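Local coordinates for protein dihydrofolate reductase (Coxiella burnetii, PDB 3TQA) that probably catalyses the NADPH-dependent reduction of 7,8-dihydrofolate to tetrahydrofolate, a step needed for glycine, purine and DNA precursor synthesis, at residues Ile3-Ala8 with Glu104-Ala109; Ala7-Asn12 with Met112-Ile117. All coordinates share one frame; numbering follows the deposited sequence.

Contact 1: Ile3-Ala8 with Glu104-Ala109; sequences ITLIAA and EALPKA. With NDP (NADPH dihydro-nicotinamide-adenine-dinucleotide phosphate), chain B.
Leu-5 reaches out from a central parallel strand of the dihydrofolate reductase sheet and meets Ala-105, Leu-106 and Ala-109 of 104-109 with both branches of its side chain. The two branches share the methyl of Ala-109, CD1 being the closer at 3.6 Å from Ala-109 CB. Leu-5 CD1 also reaches Ala-105 CB at 4.0 Å, while CD2 lies 3.9 Å from Leu-106 CA, with Leu-106 CD1 at 4.1 Å. One forked side chain thus packs against both the helical stretch and the 3-10 turn that follows it, an example of a strand-to-helix interface built from aliphatic groups with no hydrogen bond across it. Behind this layer, Ile-95 of the adjoining strand touches Leu-5, Trp-135 lies against Ala-109, and the turn itself is tied by a bond of 2.8 Å from Lys-108 N to Ala-105 O. NADPH touches the far ends of the two segments, beyond the packed residues; N6A of its adenine lies by Glu-104 OE1 in a weak, doubtful hydrogen bond. At the start of the strand segment, Ile-3 crosses Lys-108, whose amino group is salt-bridged to Asp-81. Ile-3 CG1 stands beside the backbone N (chi1 -62°) and chi2 is extended, which carries CD1 out to Lys-108 O at 3.4 Å and on to Lys-108 CB.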
loop_
_atom_site.group_PDB
_atom_site.type_symbol
_atom_site.label_atom_id
_atom_site.label_comp_id
_atom_site.label_asym_id
_atom_site.label_seq_id
_atom_site.Cartn_x
_atom_site.Cartn_y
_atom_site.Cartn_z
ATOM N N ILE A 3 3.335 5.082 -10.900
ATOM C CA ILE A 3 3.056 5.110 -9.466
ATOM C C ILE A 3 1.870 4.197 -9.168
ATOM O O ILE A 3 0.769 4.421 -9.671
ATOM C CB ILE A 3 2.745 6.539 -8.972
ATOM C CG1 ILE A 3 3.950 7.453 -9.203
ATOM C CG2 ILE A 3 2.372 6.525 -7.493
ATOM C CD1 ILE A 3 3.724 8.885 -8.769
ATOM N N THR A 4 2.105 3.171 -8.351
ATOM C CA THR A 4 1.079 2.192 -8.009
ATOM C C THR A 4 0.801 2.195 -6.508
ATOM O O THR A 4 1.725 2.212 -5.697
ATOM C CB THR A 4 1.499 0.774 -8.441
ATOM O OG1 THR A 4 1.669 0.737 -9.863
ATOM C CG2 THR A 4 0.450 -0.255 -8.033
ATOM N N LEU A 5 -0.479 2.179 -6.148
ATOM C CA LEU A 5 -0.896 2.078 -4.755
ATOM C C LEU A 5 -1.398 0.661 -4.500
ATOM O O LEU A 5 -2.309 0.192 -5.184
ATOM C CB LEU A 5 -1.999 3.094 -4.440
ATOM C CG LEU A 5 -1.589 4.549 -4.173
ATOM C CD1 LEU A 5 -0.577 5.050 -5.182
ATOM C CD2 LEU A 5 -2.818 5.449 -4.162
ATOM N N ILE A 6 -0.792 -0.020 -3.531
ATOM C CA ILE A 6 -1.220 -1.360 -3.139
ATOM C C ILE A 6 -1.676 -1.337 -1.681
ATOM O O ILE A 6 -0.948 -0.875 -0.798
ATOM C CB ILE A 6 -0.100 -2.413 -3.353
ATOM C CG1 ILE A 6 -0.634 -3.828 -3.109
ATOM C CG2 ILE A 6 1.099 -2.139 -2.450
ATOM C CD1 ILE A 6 0.304 -4.922 -3.580
ATOM N N ALA A 7 -2.889 -1.827 -1.438
ATOM C CA ALA A 7 -3.472 -1.801 -0.101
ATOM C C ALA A 7 -4.585 -2.834 0.044
ATOM O O ALA A 7 -5.315 -3.107 -0.909
ATOM C CB ALA A 7 -4.007 -0.410 0.207
ATOM N N ALA A 8 -4.694 -3.406 1.240
ATOM C CA ALA A 8 -5.800 -4.290 1.590
ATOM C C ALA A 8 -6.790 -3.521 2.455
ATOM O O ALA A 8 -6.406 -2.914 3.455
ATOM C CB ALA A 8 -5.289 -5.516 2.329
ATOM N N GLU A 104 -1.789 11.498 -0.085
ATOM C CA GLU A 104 -0.879 12.356 -0.846
ATOM C C GLU A 104 -0.501 11.739 -2.196
ATOM O O GLU A 104 -0.304 12.459 -3.173
ATOM C CB GLU A 104 0.388 12.647 -0.037
ATOM C CG GLU A 104 1.315 13.672 -0.697
ATOM C CD GLU A 104 2.507 14.044 0.166
ATOM O OE1 GLU A 104 2.662 13.459 1.259
ATOM O OE2 GLU A 104 3.289 14.924 -0.251
ATOM N N ALA A 105 -0.397 10.413 -2.242
ATOM C CA ALA A 105 -0.036 9.704 -3.475
ATOM C C ALA A 105 -1.207 9.570 -4.454
ATOM O O ALA A 105 -1.000 9.544 -5.668
ATOM C CB ALA A 105 0.528 8.332 -3.142
ATOM N N LEU A 106 -2.428 9.493 -3.923
ATOM C CA LEU A 106 -3.630 9.248 -4.733
ATOM C C LEU A 106 -3.765 10.147 -5.972
ATOM O O LEU A 106 -4.042 9.641 -7.058
ATOM C CB LEU A 106 -4.897 9.347 -3.868
ATOM C CG LEU A 106 -6.224 8.978 -4.538
ATOM C CD1 LEU A 106 -6.204 7.538 -5.030
ATOM C CD2 LEU A 106 -7.377 9.196 -3.573
ATOM N N PRO A 107 -3.577 11.475 -5.821
ATOM C CA PRO A 107 -3.671 12.344 -7.004
ATOM C C PRO A 107 -2.575 12.126 -8.059
ATOM O O PRO A 107 -2.740 12.546 -9.206
ATOM C CB PRO A 107 -3.578 13.761 -6.413
ATOM C CG PRO A 107 -2.963 13.587 -5.073
ATOM C CD PRO A 107 -3.432 12.262 -4.583
ATOM N N LYS A 108 -1.475 11.482 -7.669
ATOM C CA LYS A 108 -0.380 11.166 -8.589
ATOM C C LYS A 108 -0.360 9.695 -9.017
ATOM O O LYS A 108 0.518 9.285 -9.775
ATOM C CB LYS A 108 0.960 11.522 -7.940
ATOM C CG LYS A 108 1.095 12.988 -7.568
ATOM C CD LYS A 108 2.445 13.275 -6.933
ATOM C CE LYS A 108 2.645 14.764 -6.717
ATOM N NZ LYS A 108 3.980 15.062 -6.134
ATOM N N ALA A 109 -1.325 8.909 -8.541
ATOM C CA ALA A 109 -1.350 7.468 -8.799
ATOM C C ALA A 109 -1.788 7.140 -10.226
ATOM O O ALA A 109 -2.778 7.679 -10.720
ATOM C CB ALA A 109 -2.265 6.772 -7.804
HETATM P PA NDP B . 1.570 6.188 7.948
HETATM O O1A NDP B . 0.896 7.001 6.871
HETATM O O2A NDP B . 2.088 4.806 7.646
HETATM O O5B NDP B . 2.817 7.031 8.489
HETATM C C5B NDP B . 2.632 8.310 9.089
HETATM C C4B NDP B . 4.019 8.883 9.315
HETATM O O4B NDP B . 4.747 8.863 8.082
HETATM C C3B NDP B . 4.027 10.326 9.789
HETATM O O3B NDP B . 3.953 10.417 11.213
HETATM C C2B NDP B . 5.342 10.816 9.230
HETATM O O2B NDP B . 6.433 10.344 10.014
HETATM C C1B NDP B . 5.444 10.098 7.897
HETATM N N9A NDP B . 4.855 10.859 6.767
HETATM C C8A NDP B . 3.653 10.647 6.195
HETATM N N7A NDP B . 3.440 11.523 5.176
HETATM C C5A NDP B . 4.525 12.308 5.080
HETATM C C6A NDP B . 4.960 13.435 4.223
HETATM N N6A NDP B . 4.169 13.910 3.234
HETATM N N1A NDP B . 6.177 13.976 4.458
HETATM C C2A NDP B . 6.984 13.519 5.436
HETATM N N3A NDP B . 6.646 12.498 6.250
HETATM C C4A NDP B . 5.456 11.864 6.128
HETATM O O3 NDP B . 0.638 6.137 9.268
HETATM P PN NDP B . -0.914 5.708 9.259
HETATM O O1N NDP B . -1.668 6.570 8.271
HETATM O O2N NDP B . -1.369 5.660 10.697
HETATM O O5D NDP B . -0.871 4.200 8.698
HETATM C C5D NDP B . -0.514 3.090 9.522
HETATM C C4D NDP B . -1.736 2.196 9.698
HETATM O O4D NDP B . -2.226 1.801 8.411
HETATM C C3D NDP B . -1.418 0.920 10.464
HETATM O O3D NDP B . -2.482 0.613 11.369
HETATM C C2D NDP B . -1.314 -0.150 9.397
HETATM O O2D NDP B . -1.747 -1.428 9.879
HETATM C C1D NDP B . -2.220 0.374 8.290
HETATM N N1N NDP B . -1.760 -0.046 6.961
HETATM C C2N NDP B . -2.528 -0.907 6.270
HETATM C C3N NDP B . -2.171 -1.359 5.005
HETATM C C7N NDP B . -3.044 -2.322 4.253
HETATM O O7N NDP B . -2.703 -2.701 3.142
HETATM N N7N NDP B . -4.177 -2.744 4.815
HETATM C C4N NDP B . -0.883 -0.849 4.423
HETATM C C5N NDP B . -0.112 0.080 5.234
HETATM C C6N NDP B . -0.599 0.444 6.484
HETATM P P2B NDP B . 7.103 11.145 11.231
HETATM O O1X NDP B . 6.007 11.189 12.265
HETATM O O2X NDP B . 8.270 10.271 11.616
HETATM O O3X NDP B . 7.485 12.477 10.634
#

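Contact 2: Ala7-Asn12 with Met112-Ile117; sequences AAMDKN and MILTII. With NDP (NADPH dihydro-nicotinamide-adenine-dinucleotide phosphate), chain B.
Met-9 leans across to Leu-114 of the neighbouring strand 111-117, and its side chain can be followed atom by atom. From CB the chain starts in the crowded position between the backbone N and the carbonyl carbon (chi1 69°), which sets Met-9 CG 3.8 Å from Thr-115 O, with Ile-116 CG1 further off. SD then lifts off the sheet, and the bend at chi3 (72°) turns Met-9 CE back alongside Leu-114, 3.6 Å from its CD2 and 4.0 Å from its CD1, the two side chains crossing at a slant. Ala-7 adds its methyl to the same face, which Phe-127 helps to close.

Beneath these side chains the two strands run parallel and exchange backbone bonds in the staggered pattern of a parallel pair. Met-9 is gripped through both its N and its O: the N-H points almost straight at Thr-115 O (2.7 Å, 176° at the hydrogen), and the carbonyl accepts from Ile-117 N at 2.8 Å. Two residues earlier, Ala-7 O accepts from Thr-115 N at 3.0 Å, whereas the bond from Ala-7 N to Ile-113 O is weak.

On the other face Thr-115 CB packs against Ala-8 CB at 4.1 Å, while its hydroxyl is hydrogen-bonded to Asp-28 of helix 26-36. Asp-10 OD1 accepts from Leu-14 N and, weakly, from Asn-12 N. Ala-8 directs its N and O away from strand 111-117: its N donates to the carboxamide O7N of NADPH at 2.8 Å, and its O accepts a weak bond from N7N. The nicotinamide thereby extends the hydrogen bonding of a central strand, as is typical of the dihydrofolate reductase cofactor site.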
loop_
_atom_site.group_PDB
_atom_site.type_symbol
_atom_site.label_atom_id
_atom_site.label_comp_id
_atom_site.label_asym_id
_atom_site.label_seq_id
_atom_site.Cartn_x
_atom_site.Cartn_y
_atom_site.Cartn_z
ATOM N N ALA A 7 -2.889 -1.827 -1.438
ATOM C CA ALA A 7 -3.472 -1.801 -0.101
ATOM C C ALA A 7 -4.585 -2.834 0.044
ATOM O O ALA A 7 -5.315 -3.107 -0.909
ATOM C CB ALA A 7 -4.007 -0.410 0.207
ATOM N N ALA A 8 -4.694 -3.406 1.240
ATOM C CA ALA A 8 -5.800 -4.290 1.590
ATOM C C ALA A 8 -6.790 -3.521 2.455
ATOM O O ALA A 8 -6.406 -2.914 3.455
ATOM C CB ALA A 8 -5.289 -5.516 2.329
ATOM N N MET A 9 -8.062 -3.541 2.060
ATOM C CA MET A 9 -9.113 -2.842 2.795
ATOM C C MET A 9 -10.391 -3.673 2.866
ATOM O O MET A 9 -10.525 -4.682 2.171
ATOM C CB MET A 9 -9.406 -1.492 2.140
ATOM C CG MET A 9 -10.068 -1.587 0.768
ATOM S SD MET A 9 -10.065 -0.016 -0.112
ATOM C CE MET A 9 -8.332 0.120 -0.541
ATOM N N ASP A 10 -11.324 -3.242 3.711
ATOM C CA ASP A 10 -12.628 -3.897 3.826
ATOM C C ASP A 10 -13.661 -3.144 2.978
ATOM O O ASP A 10 -13.294 -2.291 2.166
ATOM C CB ASP A 10 -13.042 -4.024 5.304
ATOM C CG ASP A 10 -13.512 -2.711 5.921
ATOM O OD1 ASP A 10 -13.300 -1.635 5.323
ATOM O OD2 ASP A 10 -14.090 -2.760 7.027
ATOM N N LYS A 11 -14.941 -3.462 3.157
ATOM C CA LYS A 11 -16.006 -2.854 2.352
ATOM C C LYS A 11 -16.168 -1.342 2.569
ATOM O O LYS A 11 -16.691 -0.647 1.698
ATOM C CB LYS A 11 -17.340 -3.579 2.583
ATOM C CG LYS A 11 -17.958 -3.376 3.963
ATOM C CD LYS A 11 -18.951 -4.487 4.313
ATOM C CE LYS A 11 -20.097 -4.595 3.310
ATOM N NZ LYS A 11 -20.828 -3.309 3.129
ATOM N N ASN A 12 -15.721 -0.843 3.723
ATOM C CA ASN A 12 -15.753 0.594 4.030
ATOM C C ASN A 12 -14.379 1.273 3.934
ATOM O O ASN A 12 -14.178 2.353 4.491
ATOM C CB ASN A 12 -16.340 0.812 5.431
ATOM C CG ASN A 12 -17.753 0.281 5.562
ATOM O OD1 ASN A 12 -18.442 0.059 4.567
ATOM N ND2 ASN A 12 -18.196 0.082 6.798
ATOM N N MET A 112 -3.826 1.172 -9.255
ATOM C CA MET A 112 -4.184 0.706 -7.914
ATOM C C MET A 112 -4.431 -0.802 -7.925
ATOM O O MET A 112 -5.212 -1.299 -8.735
ATOM C CB MET A 112 -5.430 1.433 -7.393
ATOM C CG MET A 112 -5.182 2.874 -6.967
ATOM S SD MET A 112 -6.450 3.534 -5.860
ATOM C CE MET A 112 -7.869 3.576 -6.950
ATOM N N ILE A 113 -3.747 -1.517 -7.034
ATOM C CA ILE A 113 -3.970 -2.946 -6.826
ATOM C C ILE A 113 -4.567 -3.124 -5.432
ATOM O O ILE A 113 -3.843 -3.168 -4.437
ATOM C CB ILE A 113 -2.662 -3.760 -6.950
ATOM C CG1 ILE A 113 -2.027 -3.544 -8.327
ATOM C CG2 ILE A 113 -2.934 -5.245 -6.727
ATOM C CD1 ILE A 113 -0.764 -4.351 -8.556
ATOM N N LEU A 114 -5.894 -3.210 -5.372
ATOM C CA LEU A 114 -6.612 -3.211 -4.103
ATOM C C LEU A 114 -7.207 -4.577 -3.783
ATOM O O LEU A 114 -7.806 -5.221 -4.645
ATOM C CB LEU A 114 -7.731 -2.168 -4.131
ATOM C CG LEU A 114 -7.316 -0.735 -4.467
ATOM C CD1 LEU A 114 -8.540 0.164 -4.489
ATOM C CD2 LEU A 114 -6.273 -0.212 -3.485
ATOM N N THR A 115 -7.025 -5.009 -2.536
ATOM C CA THR A 115 -7.715 -6.174 -2.002
ATOM C C THR A 115 -8.887 -5.675 -1.163
ATOM O O THR A 115 -8.683 -5.027 -0.137
ATOM C CB THR A 115 -6.782 -7.042 -1.131
ATOM O OG1 THR A 115 -5.649 -7.456 -1.903
ATOM C CG2 THR A 115 -7.514 -8.272 -0.614
ATOM N N ILE A 116 -10.108 -5.958 -1.612
ATOM C CA ILE A 116 -11.312 -5.518 -0.909
ATOM C C ILE A 116 -12.000 -6.709 -0.248
ATOM O O ILE A 116 -12.453 -7.631 -0.929
ATOM C CB ILE A 116 -12.304 -4.818 -1.854
ATOM C CG1 ILE A 116 -11.625 -3.641 -2.561
ATOM C CG2 ILE A 116 -13.521 -4.334 -1.072
ATOM C CD1 ILE A 116 -12.545 -2.864 -3.476
ATOM N N ILE A 117 -12.076 -6.677 1.080
ATOM C CA ILE A 117 -12.660 -7.768 1.856
ATOM C C ILE A 117 -14.156 -7.529 2.046
ATOM O O ILE A 117 -14.570 -6.433 2.425
ATOM C CB ILE A 117 -11.990 -7.897 3.241
ATOM C CG1 ILE A 117 -10.470 -8.033 3.096
ATOM C CG2 ILE A 117 -12.553 -9.095 3.996
ATOM C CD1 ILE A 117 -9.722 -7.876 4.397
HETATM P PA NDP B . 1.570 6.188 7.948
HETATM O O1A NDP B . 0.896 7.001 6.871
HETATM O O2A NDP B . 2.088 4.806 7.646
HETATM O O5B NDP B . 2.817 7.031 8.489
HETATM C C5B NDP B . 2.632 8.310 9.089
HETATM C C4B NDP B . 4.019 8.883 9.315
HETATM O O4B NDP B . 4.747 8.863 8.082
HETATM C C3B NDP B . 4.027 10.326 9.789
HETATM O O3B NDP B . 3.953 10.417 11.213
HETATM C C2B NDP B . 5.342 10.816 9.230
HETATM O O2B NDP B . 6.433 10.344 10.014
HETATM C C1B NDP B . 5.444 10.098 7.897
HETATM N N9A NDP B . 4.855 10.859 6.767
HETATM C C8A NDP B . 3.653 10.647 6.195
HETATM N N7A NDP B . 3.440 11.523 5.176
HETATM C C5A NDP B . 4.525 12.308 5.080
HETATM C C6A NDP B . 4.960 13.435 4.223
HETATM N N6A NDP B . 4.169 13.910 3.234
HETATM N N1A NDP B . 6.177 13.976 4.458
HETATM C C2A NDP B . 6.984 13.519 5.436
HETATM N N3A NDP B . 6.646 12.498 6.250
HETATM C C4A NDP B . 5.456 11.864 6.128
HETATM O O3 NDP B . 0.638 6.137 9.268
HETATM P PN NDP B . -0.914 5.708 9.259
HETATM O O1N NDP B . -1.668 6.570 8.271
HETATM O O2N NDP B . -1.369 5.660 10.697
HETATM O O5D NDP B . -0.871 4.200 8.698
HETATM C C5D NDP B . -0.514 3.090 9.522
HETATM C C4D NDP B . -1.736 2.196 9.698
HETATM O O4D NDP B . -2.226 1.801 8.411
HETATM C C3D NDP B . -1.418 0.920 10.464
HETATM O O3D NDP B . -2.482 0.613 11.369
HETATM C C2D NDP B . -1.314 -0.150 9.397
HETATM O O2D NDP B . -1.747 -1.428 9.879
HETATM C C1D NDP B . -2.220 0.374 8.290
HETATM N N1N NDP B . -1.760 -0.046 6.961
HETATM C C2N NDP B . -2.528 -0.907 6.270
HETATM C C3N NDP B . -2.171 -1.359 5.005
HETATM C C7N NDP B . -3.044 -2.322 4.253
HETATM O O7N NDP B . -2.703 -2.701 3.142
HETATM N N7N NDP B . -4.177 -2.744 4.815
HETATM C C4N NDP B . -0.883 -0.849 4.423
HETATM C C5N NDP B . -0.112 0.080 5.234
HETATM C C6N NDP B . -0.599 0.444 6.484
HETATM P P2B NDP B . 7.103 11.145 11.231
HETATM O O1X NDP B . 6.007 11.189 12.265
HETATM O O2X NDP B . 8.270 10.271 11.616
HETATM O O3X NDP B . 7.485 12.477 10.634
#

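Contacts 1 and 2 are consecutive uses of strand 2-10, sharing Ala-7 and Ala-8, with centres about 12 Å apart. Helix 99-105 leads through the turn of contact 1 into strand 111-117 of contact 2, so the chain passes from packing on one face of the strand to pairing along its edge. The two meet where Leu-5 O lies 2.9 Å from Ile-113 N, a probable hydrogen bond continuing the parallel ladder, and where Leu-106 CD1 rests 4.1 Å from Met-112 SD. NADPH spans the system: the two contacts share its nicotinamide end through Ala-8, while the adenine lies near Glu-104, at the opening residue of 104-109.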